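Local coordinates for glycosyltransferase (Streptomyces viridochromogenes, PDB 2IUY), which binds UDP and takes part in the biosynthesis of the antibiotic avilamycin A, probably as a retaining glycosyltransferase of family GT4, at residues A37-E49 against H321-R333. Numbering follows the deposited sequence.
Sequences ANLMDGLLELGHE and HVTIAERYVEQYR
Ala-325 sets its methyl against the backbone of Gly-42, with CB 3.5 Å from Gly-42 C. Two such small residues let the helix axes come within 7.7 Å while crossing at -79°; Gly-42, with only hydrogens on its CA, lets the methyl rest directly on its backbone. Branched leucines fill the flanks. Leu-43 sends CD2 to Val-329 CG2 (3.6 Å) and CD1 to the Tyr-332 hydroxyl, while Leu-39, its CG anti to the backbone N (chi1 -180°), reaches Tyr-328 CD2 with CD1 at 3.7 Å. These buried tyrosines suit the depth because their hydroxyls bond to Ser-110 OG (Tyr-328) and His-89 ND1 (Tyr-332). Nearer the surface, Leu-46 touches Ala-325 CB with CD1. At the polar edge His-321 is a knob among Asn-38, Asp-41, Gly-42 and Glu-45, its NE2 donating a nearly straight bond (173°) to Glu-45 OE1 at 2.8 Å. The acceptor lies in the ring plane, but the ring meets the carboxylate from above its plane. Asp-41 instead pairs with Arg-151. The arrangement fits the GT-B fold, whose C-terminal helix returns to pack on the N-terminal Rossmann-like domain, here beside helix 31-45, whose Asn-38 side chain lies about 5 Å from those of UDP-binding Thr-256 and Glu-260.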
loop_
_atom_site.group_PDB
_atom_site.type_symbol
_atom_site.label_atom_id
_atom_site.label_comp_id
_atom_site.label_asym_id
_atom_site.label_seq_id
_atom_site.Cartn_x
_atom_site.Cartn_y
_atom_site.Cartn_z
ATOM N N ALA A 37 -3.304 -4.885 -7.592
ATOM C CA ALA A 37 -4.689 -5.292 -7.761
ATOM C C ALA A 37 -5.619 -4.079 -8.009
ATOM O O ALA A 37 -6.424 -4.100 -8.932
ATOM C CB ALA A 37 -5.154 -6.118 -6.530
ATOM N N ASN A 38 -5.476 -3.043 -7.194
ATOM C CA ASN A 38 -6.307 -1.876 -7.242
ATOM C C ASN A 38 -5.997 -1.038 -8.498
ATOM O O ASN A 38 -6.928 -0.523 -9.179
ATOM C CB ASN A 38 -6.108 -1.002 -5.960
ATOM C CG ASN A 38 -6.823 -1.578 -4.745
ATOM O OD1 ASN A 38 -8.053 -1.774 -4.752
ATOM N ND2 ASN A 38 -6.069 -1.794 -3.672
ATOM N N LEU A 39 -4.707 -0.916 -8.786
ATOM C CA LEU A 39 -4.220 -0.312 -10.045
ATOM C C LEU A 39 -4.789 -1.015 -11.281
ATOM O O LEU A 39 -5.319 -0.379 -12.199
ATOM C CB LEU A 39 -2.668 -0.253 -10.104
ATOM C CG LEU A 39 -2.140 0.379 -11.422
ATOM C CD1 LEU A 39 -2.800 1.762 -11.709
ATOM C CD2 LEU A 39 -0.646 0.492 -11.524
HETATM N N MSE A 40 -4.644 -2.326 -11.288
HETATM C CA MSE A 40 -5.084 -3.171 -12.377
HETATM C C MSE A 40 -6.591 -3.008 -12.670
HETATM O O MSE A 40 -7.006 -3.022 -13.819
HETATM C CB MSE A 40 -4.763 -4.606 -11.971
HETATM C CG MSE A 40 -5.398 -5.673 -12.797
HETATM SE SE MSE A 40 -4.870 -7.389 -12.003
HETATM C CE MSE A 40 -6.239 -7.503 -10.573
ATOM N N ASP A 41 -7.400 -2.917 -11.610
ATOM C CA ASP A 41 -8.858 -2.757 -11.725
ATOM C C ASP A 41 -9.142 -1.440 -12.430
ATOM O O ASP A 41 -9.993 -1.370 -13.308
ATOM C CB ASP A 41 -9.507 -2.689 -10.342
ATOM C CG ASP A 41 -9.554 -4.023 -9.638
ATOM O OD1 ASP A 41 -9.095 -5.046 -10.209
ATOM O OD2 ASP A 41 -10.047 -4.025 -8.484
ATOM N N GLY A 42 -8.438 -0.385 -12.030
ATOM C CA GLY A 42 -8.565 0.946 -12.712
ATOM C C GLY A 42 -8.292 0.884 -14.220
ATOM O O GLY A 42 -9.115 1.364 -15.022
ATOM N N LEU A 43 -7.146 0.302 -14.591
ATOM C CA LEU A 43 -6.682 0.198 -15.965
ATOM C C LEU A 43 -7.667 -0.601 -16.838
ATOM O O LEU A 43 -7.934 -0.208 -17.928
ATOM C CB LEU A 43 -5.291 -0.467 -16.010
ATOM C CG LEU A 43 -4.155 0.401 -15.433
ATOM C CD1 LEU A 43 -2.913 -0.401 -15.282
ATOM C CD2 LEU A 43 -3.955 1.692 -16.343
ATOM N N LEU A 44 -8.141 -1.743 -16.327
ATOM C CA LEU A 44 -9.139 -2.568 -16.956
ATOM C C LEU A 44 -10.464 -1.824 -17.113
ATOM O O LEU A 44 -11.126 -1.960 -18.140
ATOM C CB LEU A 44 -9.328 -3.866 -16.146
ATOM C CG LEU A 44 -8.157 -4.882 -16.127
ATOM C CD1 LEU A 44 -8.452 -6.007 -15.084
ATOM C CD2 LEU A 44 -7.863 -5.449 -17.555
ATOM N N GLU A 45 -10.878 -1.057 -16.094
ATOM C CA GLU A 45 -12.133 -0.317 -16.174
ATOM C C GLU A 45 -12.024 0.757 -17.246
ATOM O O GLU A 45 -13.022 1.111 -17.907
ATOM C CB GLU A 45 -12.466 0.354 -14.841
ATOM C CG GLU A 45 -13.957 0.345 -14.485
ATOM C CD GLU A 45 -14.183 0.528 -12.981
ATOM O OE1 GLU A 45 -13.839 -0.388 -12.193
ATOM O OE2 GLU A 45 -14.723 1.579 -12.585
ATOM N N LEU A 46 -10.824 1.301 -17.398
ATOM C CA LEU A 46 -10.553 2.288 -18.468
ATOM C C LEU A 46 -10.462 1.721 -19.868
ATOM O O LEU A 46 -10.342 2.493 -20.806
ATOM C CB LEU A 46 -9.276 3.078 -18.178
ATOM C CG LEU A 46 -9.354 3.994 -16.963
ATOM C CD1 LEU A 46 -7.978 4.369 -16.494
ATOM C CD2 LEU A 46 -10.262 5.252 -17.209
ATOM N N GLY A 47 -10.450 0.398 -20.021
ATOM C CA GLY A 47 -10.480 -0.223 -21.358
ATOM C C GLY A 47 -9.142 -0.744 -21.858
ATOM O O GLY A 47 -9.066 -1.281 -22.958
ATOM N N HIS A 48 -8.093 -0.618 -21.031
ATOM C CA HIS A 48 -6.739 -1.145 -21.349
ATOM C C HIS A 48 -6.546 -2.615 -21.064
ATOM O O HIS A 48 -7.264 -3.202 -20.245
ATOM C CB HIS A 48 -5.676 -0.298 -20.645
ATOM C CG HIS A 48 -5.854 1.164 -20.932
ATOM N ND1 HIS A 48 -5.643 1.691 -22.179
ATOM C CD2 HIS A 48 -6.365 2.168 -20.182
ATOM C CE1 HIS A 48 -5.921 2.981 -22.163
ATOM N NE2 HIS A 48 -6.371 3.294 -20.965
ATOM N N GLU A 49 -5.616 -3.236 -21.794
ATOM C CA GLU A 49 -5.381 -4.634 -21.632
ATOM C C GLU A 49 -4.218 -4.816 -20.628
ATOM O O GLU A 49 -3.249 -4.113 -20.706
ATOM C CB GLU A 49 -5.100 -5.265 -23.000
ATOM C CG GLU A 49 -5.487 -6.689 -23.073
ATOM C CD GLU A 49 -5.132 -7.349 -24.384
ATOM O OE1 GLU A 49 -4.905 -6.605 -25.378
ATOM O OE2 GLU A 49 -5.068 -8.613 -24.383
ATOM N N HIS A 321 -9.531 4.181 -7.616
ATOM C CA HIS A 321 -8.785 3.426 -8.641
ATOM C C HIS A 321 -8.766 4.001 -10.060
ATOM O O HIS A 321 -7.744 3.888 -10.751
ATOM C CB HIS A 321 -9.181 1.939 -8.656
ATOM C CG HIS A 321 -10.551 1.659 -9.208
ATOM N ND1 HIS A 321 -11.699 2.247 -8.713
ATOM C CD2 HIS A 321 -10.957 0.810 -10.179
ATOM C CE1 HIS A 321 -12.747 1.790 -9.372
ATOM N NE2 HIS A 321 -12.323 0.914 -10.263
ATOM N N VAL A 322 -9.883 4.592 -10.500
ATOM C CA VAL A 322 -10.014 5.061 -11.892
ATOM C C VAL A 322 -9.288 6.383 -12.058
ATOM O O VAL A 322 -8.601 6.602 -13.077
ATOM C CB VAL A 322 -11.548 5.154 -12.355
ATOM C CG1 VAL A 322 -11.717 5.949 -13.650
ATOM C CG2 VAL A 322 -12.172 3.751 -12.518
ATOM N N THR A 323 -9.435 7.260 -11.063
ATOM C CA THR A 323 -8.692 8.517 -11.046
ATOM C C THR A 323 -7.168 8.305 -11.055
ATOM O O THR A 323 -6.454 9.002 -11.768
ATOM C CB THR A 323 -9.109 9.557 -9.900
ATOM O OG1 THR A 323 -8.454 10.815 -10.160
ATOM C CG2 THR A 323 -8.594 9.157 -8.556
ATOM N N ILE A 324 -6.695 7.373 -10.230
ATOM C CA ILE A 324 -5.263 7.060 -10.154
ATOM C C ILE A 324 -4.786 6.328 -11.406
ATOM O O ILE A 324 -3.744 6.650 -11.939
ATOM C CB ILE A 324 -4.941 6.187 -8.935
ATOM C CG1 ILE A 324 -5.254 6.966 -7.643
ATOM C CG2 ILE A 324 -3.439 5.692 -8.978
ATOM C CD1 ILE A 324 -4.575 8.370 -7.584
ATOM N N ALA A 325 -5.573 5.363 -11.885
ATOM C CA ALA A 325 -5.226 4.709 -13.144
ATOM C C ALA A 325 -5.104 5.709 -14.305
ATOM O O ALA A 325 -4.233 5.572 -15.138
ATOM C CB ALA A 325 -6.210 3.576 -13.482
ATOM N N GLU A 326 -5.999 6.683 -14.391
ATOM C CA GLU A 326 -5.935 7.627 -15.507
ATOM C C GLU A 326 -4.736 8.544 -15.354
ATOM O O GLU A 326 -4.103 8.881 -16.308
ATOM C CB GLU A 326 -7.295 8.351 -15.758
ATOM C CG GLU A 326 -7.708 9.437 -14.787
ATOM C CD GLU A 326 -9.176 9.918 -14.994
ATOM O OE1 GLU A 326 -9.854 9.403 -15.934
ATOM O OE2 GLU A 326 -9.646 10.782 -14.194
ATOM N N ARG A 327 -4.348 8.854 -14.126
ATOM C CA ARG A 327 -3.068 9.517 -13.881
ATOM C C ARG A 327 -1.852 8.741 -14.382
ATOM O O ARG A 327 -0.976 9.313 -15.042
ATOM C CB ARG A 327 -2.914 9.939 -12.394
ATOM C CG ARG A 327 -3.799 11.148 -12.116
ATOM C CD ARG A 327 -3.952 11.372 -10.663
ATOM N NE ARG A 327 -2.694 11.821 -10.031
ATOM C CZ ARG A 327 -2.634 12.239 -8.765
ATOM N NH1 ARG A 327 -3.759 12.283 -8.026
ATOM N NH2 ARG A 327 -1.472 12.641 -8.255
ATOM N N TYR A 328 -1.802 7.458 -14.092
ATOM C CA TYR A 328 -0.767 6.626 -14.711
ATOM C C TYR A 328 -0.759 6.579 -16.244
ATOM O O TYR A 328 0.297 6.701 -16.830
ATOM C CB TYR A 328 -0.801 5.203 -14.150
ATOM C CG TYR A 328 -0.124 5.122 -12.826
ATOM C CD1 TYR A 328 1.250 5.332 -12.735
ATOM C CD2 TYR A 328 -0.849 4.849 -11.649
ATOM C CE1 TYR A 328 1.912 5.222 -11.522
ATOM C CE2 TYR A 328 -0.207 4.759 -10.422
ATOM C CZ TYR A 328 1.184 4.937 -10.385
ATOM O OH TYR A 328 1.862 4.879 -9.214
ATOM N N VAL A 329 -1.937 6.411 -16.870
ATOM C CA VAL A 329 -2.042 6.404 -18.326
ATOM C C VAL A 329 -1.487 7.689 -18.915
ATOM O O VAL A 329 -0.785 7.655 -19.933
ATOM C CB VAL A 329 -3.509 6.145 -18.784
ATOM C CG1 VAL A 329 -3.673 6.294 -20.326
ATOM C CG2 VAL A 329 -3.977 4.744 -18.329
ATOM N N GLU A 330 -1.786 8.817 -18.282
ATOM C CA GLU A 330 -1.230 10.103 -18.704
ATOM C C GLU A 330 0.297 10.021 -18.742
ATOM O O GLU A 330 0.888 10.487 -19.700
ATOM C CB GLU A 330 -1.733 11.260 -17.788
ATOM C CG GLU A 330 -1.277 12.678 -18.214
ATOM C CD GLU A 330 -1.542 13.776 -17.167
ATOM O OE1 GLU A 330 -1.968 13.466 -16.008
ATOM O OE2 GLU A 330 -1.302 14.971 -17.514
ATOM N N GLN A 331 0.923 9.423 -17.716
ATOM C CA GLN A 331 2.387 9.189 -17.689
ATOM C C GLN A 331 2.858 8.143 -18.695
ATOM O O GLN A 331 3.886 8.298 -19.287
ATOM C CB GLN A 331 2.890 8.827 -16.269
ATOM C CG GLN A 331 2.566 9.877 -15.184
ATOM C CD GLN A 331 3.030 11.289 -15.591
ATOM O OE1 GLN A 331 4.081 11.430 -16.189
ATOM N NE2 GLN A 331 2.235 12.315 -15.287
ATOM N N TYR A 332 2.107 7.083 -18.902
ATOM C CA TYR A 332 2.409 6.158 -20.002
ATOM C C TYR A 332 2.485 6.880 -21.345
ATOM O O TYR A 332 3.407 6.656 -22.101
ATOM C CB TYR A 332 1.349 5.048 -20.143
ATOM C CG TYR A 332 1.059 4.170 -18.916
ATOM C CD1 TYR A 332 1.856 4.191 -17.755
ATOM C CD2 TYR A 332 -0.043 3.304 -18.934
ATOM C CE1 TYR A 332 1.541 3.322 -16.646
ATOM C CE2 TYR A 332 -0.341 2.490 -17.867
ATOM C CZ TYR A 332 0.449 2.497 -16.731
ATOM O OH TYR A 332 0.054 1.649 -15.681
ATOM N N ARG A 333 1.476 7.691 -21.648
ATOM C CA ARG A 333 1.446 8.475 -22.888
ATOM C C ARG A 333 2.569 9.505 -22.988
ATOM O O ARG A 333 3.067 9.782 -24.106
ATOM C CB ARG A 333 0.059 9.130 -23.092
ATOM C CG ARG A 333 -1.035 8.059 -23.280
ATOM C CD ARG A 333 -2.233 8.562 -24.028
ATOM N NE ARG A 333 -3.386 7.671 -23.896
ATOM C CZ ARG A 333 -3.627 6.605 -24.655
ATOM N NH1 ARG A 333 -2.811 6.262 -25.647
ATOM N NH2 ARG A 333 -4.722 5.891 -24.419
#